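Local coordinates for UDP-glucose 6-dehydrogenase (Pyrobaculum islandicum, PDB 3VTF), which probably catalyses the NAD-dependent oxidation of UDP-glucose to UDP-glucuronate in two steps, consuming two NAD molecules, at residues 105-110 and 285-290. Numbering follows the deposited sequence.
With UPG (uridine-5'-diphosphate-glucose), chain B.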
loop_
_atom_site.group_PDB
_atom_site.type_symbol
_atom_site.label_atom_id
_atom_site.label_comp_id
_atom_site.label_asym_id
_atom_site.label_seq_id
_atom_site.Cartn_x
_atom_site.Cartn_y
_atom_site.Cartn_z
ATOM N N VAL A 105 14.609 7.922 23.429
ATOM C CA VAL A 105 13.513 8.371 24.314
ATOM C C VAL A 105 12.235 8.589 23.499
ATOM O O VAL A 105 12.233 8.598 22.228
ATOM C CB VAL A 105 13.921 9.684 25.004
ATOM C CG1 VAL A 105 15.156 9.364 25.825
ATOM C CG2 VAL A 105 14.344 10.748 23.945
ATOM N N GLY A 106 11.115 8.736 24.202
ATOM C CA GLY A 106 9.835 8.833 23.451
ATOM C C GLY A 106 9.628 10.137 22.660
ATOM O O GLY A 106 10.325 11.187 22.866
ATOM N N THR A 107 8.754 10.099 21.677
ATOM C CA THR A 107 8.334 11.307 20.977
ATOM C C THR A 107 6.775 11.215 20.971
ATOM O O THR A 107 6.136 11.036 19.873
ATOM C CB THR A 107 8.848 11.444 19.494
ATOM O OG1 THR A 107 8.750 10.157 18.833
ATOM C CG2 THR A 107 10.388 11.877 19.492
ATOM N N PRO A 108 6.145 11.409 22.148
ATOM C CA PRO A 108 4.675 11.417 22.176
ATOM C C PRO A 108 4.039 12.571 21.450
ATOM O O PRO A 108 4.738 13.536 21.067
ATOM C CB PRO A 108 4.328 11.462 23.727
ATOM C CG PRO A 108 5.472 12.214 24.292
ATOM C CD PRO A 108 6.720 11.806 23.438
ATOM N N PRO A 109 2.708 12.500 21.206
ATOM C CA PRO A 109 2.081 13.638 20.508
ATOM C C PRO A 109 2.138 14.879 21.425
ATOM O O PRO A 109 1.987 14.730 22.638
ATOM C CB PRO A 109 0.655 13.189 20.258
ATOM C CG PRO A 109 0.376 12.019 21.150
ATOM C CD PRO A 109 1.762 11.379 21.421
ATOM N N ALA A 110 2.410 16.042 20.858
ATOM C CA ALA A 110 2.171 17.335 21.586
ATOM C C ALA A 110 0.638 17.639 21.591
ATOM O O ALA A 110 -0.185 16.971 20.889
ATOM C CB ALA A 110 2.932 18.467 20.877
ATOM N N PHE A 285 1.576 4.024 15.596
ATOM C CA PHE A 285 0.957 4.396 14.357
ATOM C C PHE A 285 0.002 5.614 14.481
ATOM O O PHE A 285 0.018 6.470 13.612
ATOM C CB PHE A 285 0.130 3.188 13.797
ATOM C CG PHE A 285 0.958 2.194 12.999
ATOM C CD1 PHE A 285 2.375 2.298 12.917
ATOM C CD2 PHE A 285 0.321 1.202 12.289
ATOM C CE1 PHE A 285 3.102 1.370 12.183
ATOM C CE2 PHE A 285 1.050 0.328 11.512
ATOM C CZ PHE A 285 2.452 0.381 11.512
ATOM N N PRO A 286 -0.872 5.653 15.509
ATOM C CA PRO A 286 -1.799 6.812 15.591
ATOM C C PRO A 286 -0.967 8.100 15.696
ATOM O O PRO A 286 -1.200 9.022 14.913
ATOM C CB PRO A 286 -2.608 6.572 16.871
ATOM C CG PRO A 286 -2.488 5.015 17.070
ATOM C CD PRO A 286 -1.035 4.757 16.655
ATOM N N LYS A 287 0.015 8.137 16.583
ATOM C CA LYS A 287 0.681 9.434 16.846
ATOM C C LYS A 287 1.682 9.760 15.732
ATOM O O LYS A 287 1.888 10.959 15.375
ATOM C CB LYS A 287 1.248 9.468 18.262
ATOM C CG LYS A 287 2.437 8.521 18.615
ATOM C CD LYS A 287 3.814 9.108 18.298
ATOM C CE LYS A 287 4.931 8.197 18.830
ATOM N NZ LYS A 287 6.208 8.639 18.209
ATOM N N ASP A 288 2.314 8.715 15.116
ATOM C CA ASP A 288 3.240 9.059 13.966
ATOM C C ASP A 288 2.473 9.550 12.791
ATOM O O ASP A 288 2.945 10.354 12.035
ATOM C CB ASP A 288 4.117 7.847 13.511
ATOM C CG ASP A 288 5.110 7.429 14.632
ATOM O OD1 ASP A 288 5.468 8.294 15.446
ATOM O OD2 ASP A 288 5.573 6.250 14.684
ATOM N N THR A 289 1.291 8.986 12.557
ATOM C CA THR A 289 0.504 9.438 11.425
ATOM C C THR A 289 0.061 10.917 11.630
ATOM O O THR A 289 0.103 11.714 10.705
ATOM C CB THR A 289 -0.778 8.524 11.190
ATOM O OG1 THR A 289 -0.294 7.173 10.888
ATOM C CG2 THR A 289 -1.577 8.981 9.954
ATOM N N LEU A 290 -0.410 11.194 12.832
ATOM C CA LEU A 290 -0.822 12.558 13.197
ATOM C C LEU A 290 0.424 13.498 13.106
ATOM O O LEU A 290 0.346 14.551 12.547
ATOM C CB LEU A 290 -1.354 12.538 14.644
ATOM C CG LEU A 290 -1.878 13.943 15.146
ATOM C CD1 LEU A 290 -2.856 14.451 14.114
ATOM C CD2 LEU A 290 -2.567 13.731 16.521
HETATM N N1 UPG B . -3.115 -3.978 12.933
HETATM C C2 UPG B . -4.342 -4.051 12.210
HETATM N N3 UPG B . -4.384 -4.754 11.076
HETATM C C4 UPG B . -3.229 -5.337 10.578
HETATM C C5 UPG B . -1.964 -5.267 11.258
HETATM C C6 UPG B . -1.954 -4.513 12.449
HETATM O O2 UPG B . -5.403 -3.489 12.632
HETATM O O4 UPG B . -3.304 -5.954 9.463
HETATM C C1C UPG B . -3.164 -3.154 14.163
HETATM C C2C UPG B . -2.650 -3.956 15.342
HETATM O O2C UPG B . -3.688 -4.675 16.003
HETATM C C3C UPG B . -2.071 -2.855 16.257
HETATM C C4C UPG B . -1.562 -1.790 15.284
HETATM O O4C UPG B . -2.145 -2.141 14.009
HETATM O O3C UPG B . -3.160 -2.217 16.978
HETATM C C5C UPG B . -0.023 -1.779 15.131
HETATM O O5C UPG B . 0.413 -3.141 15.042
HETATM P PA UPG B . 2.059 -3.475 14.895
HETATM O O1A UPG B . 2.619 -2.885 13.560
HETATM O O2A UPG B . 2.284 -4.949 15.315
HETATM O O3A UPG B . 2.566 -2.741 16.236
HETATM P PB UPG B . 3.902 -1.846 16.565
HETATM O O1B UPG B . 4.676 -2.577 17.631
HETATM O O2B UPG B . 3.122 -0.568 16.963
HETATM O O3B UPG B . 4.881 -1.758 15.309
HETATM C "C1'" UPG B . 4.869 -0.590 14.433
HETATM C "C2'" UPG B . 5.538 -1.003 13.141
HETATM C "C3'" UPG B . 7.049 -1.189 13.420
HETATM C "C4'" UPG B . 7.584 0.142 14.002
HETATM C "C5'" UPG B . 6.885 0.371 15.402
HETATM C "C6'" UPG B . 7.242 1.678 16.143
HETATM O "O2'" UPG B . 4.885 -2.317 12.941
HETATM O "O3'" UPG B . 7.664 -1.493 12.185
HETATM O "O4'" UPG B . 8.993 -0.048 14.258
HETATM O "O5'" UPG B . 5.490 0.551 15.026
HETATM O "O6'" UPG B . 7.583 2.707 15.184
#
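Where the Rossmann-type NAD-binding domain meets the central helical region beside the active site, Lys287 of helix 285-298 reaches Thr107 and Pro109 in the loop that follows strand 100-103. It illustrates how one long cationic side chain can join the NAD-binding domain to the central helices at an active site. Lys287 NZ is held by three oxygens. Two belong to Thr107: Lys287 NZ lies 2.9 Å from Thr107 O, which it meets from above the carbonyl plane, 48° out of it, and 3.0 Å from Thr107 OG1. The third is OD1 of Asp288, the next residue on the helix, which forms a salt bridge 2.9 Å from Lys287 NZ on the syn side of the carboxylate. Thr107 OG1 is itself hydrogen-bonded to the backbone O of Thr145, while Asp288 OD2 bonds to Asn232 on helix 221-251, so the threonine hydroxyl and the carboxylate each have a second-shell partner. The lysine chain bends at its CB-CG bond (chi2 87°) and then runs extended to NZ, crossing the threonine side chain at about a right angle. Near its root, Lys287 CB packs 3.7 Å from Pro109 CD, a small apolar contact beside the polar one. A methionine in place of this lysine would probably leave Asp288 OD1 and both Thr107 oxygens without their shared donor, weakening the link between loop and helix. The same first turn of the helix also carries Phe285, whose CE1 lies 3.5 Å from C1' of the bound UDP-glucose, where the sugar joins the diphosphate. Thr107 and Lys287 are both predicted to bind NAD, and Lys287 lies near Cys284, the predicted nucleophile. The arrangement is consistent with the interdomain active site of the UDP-glucose/GDP-mannose dehydrogenase family.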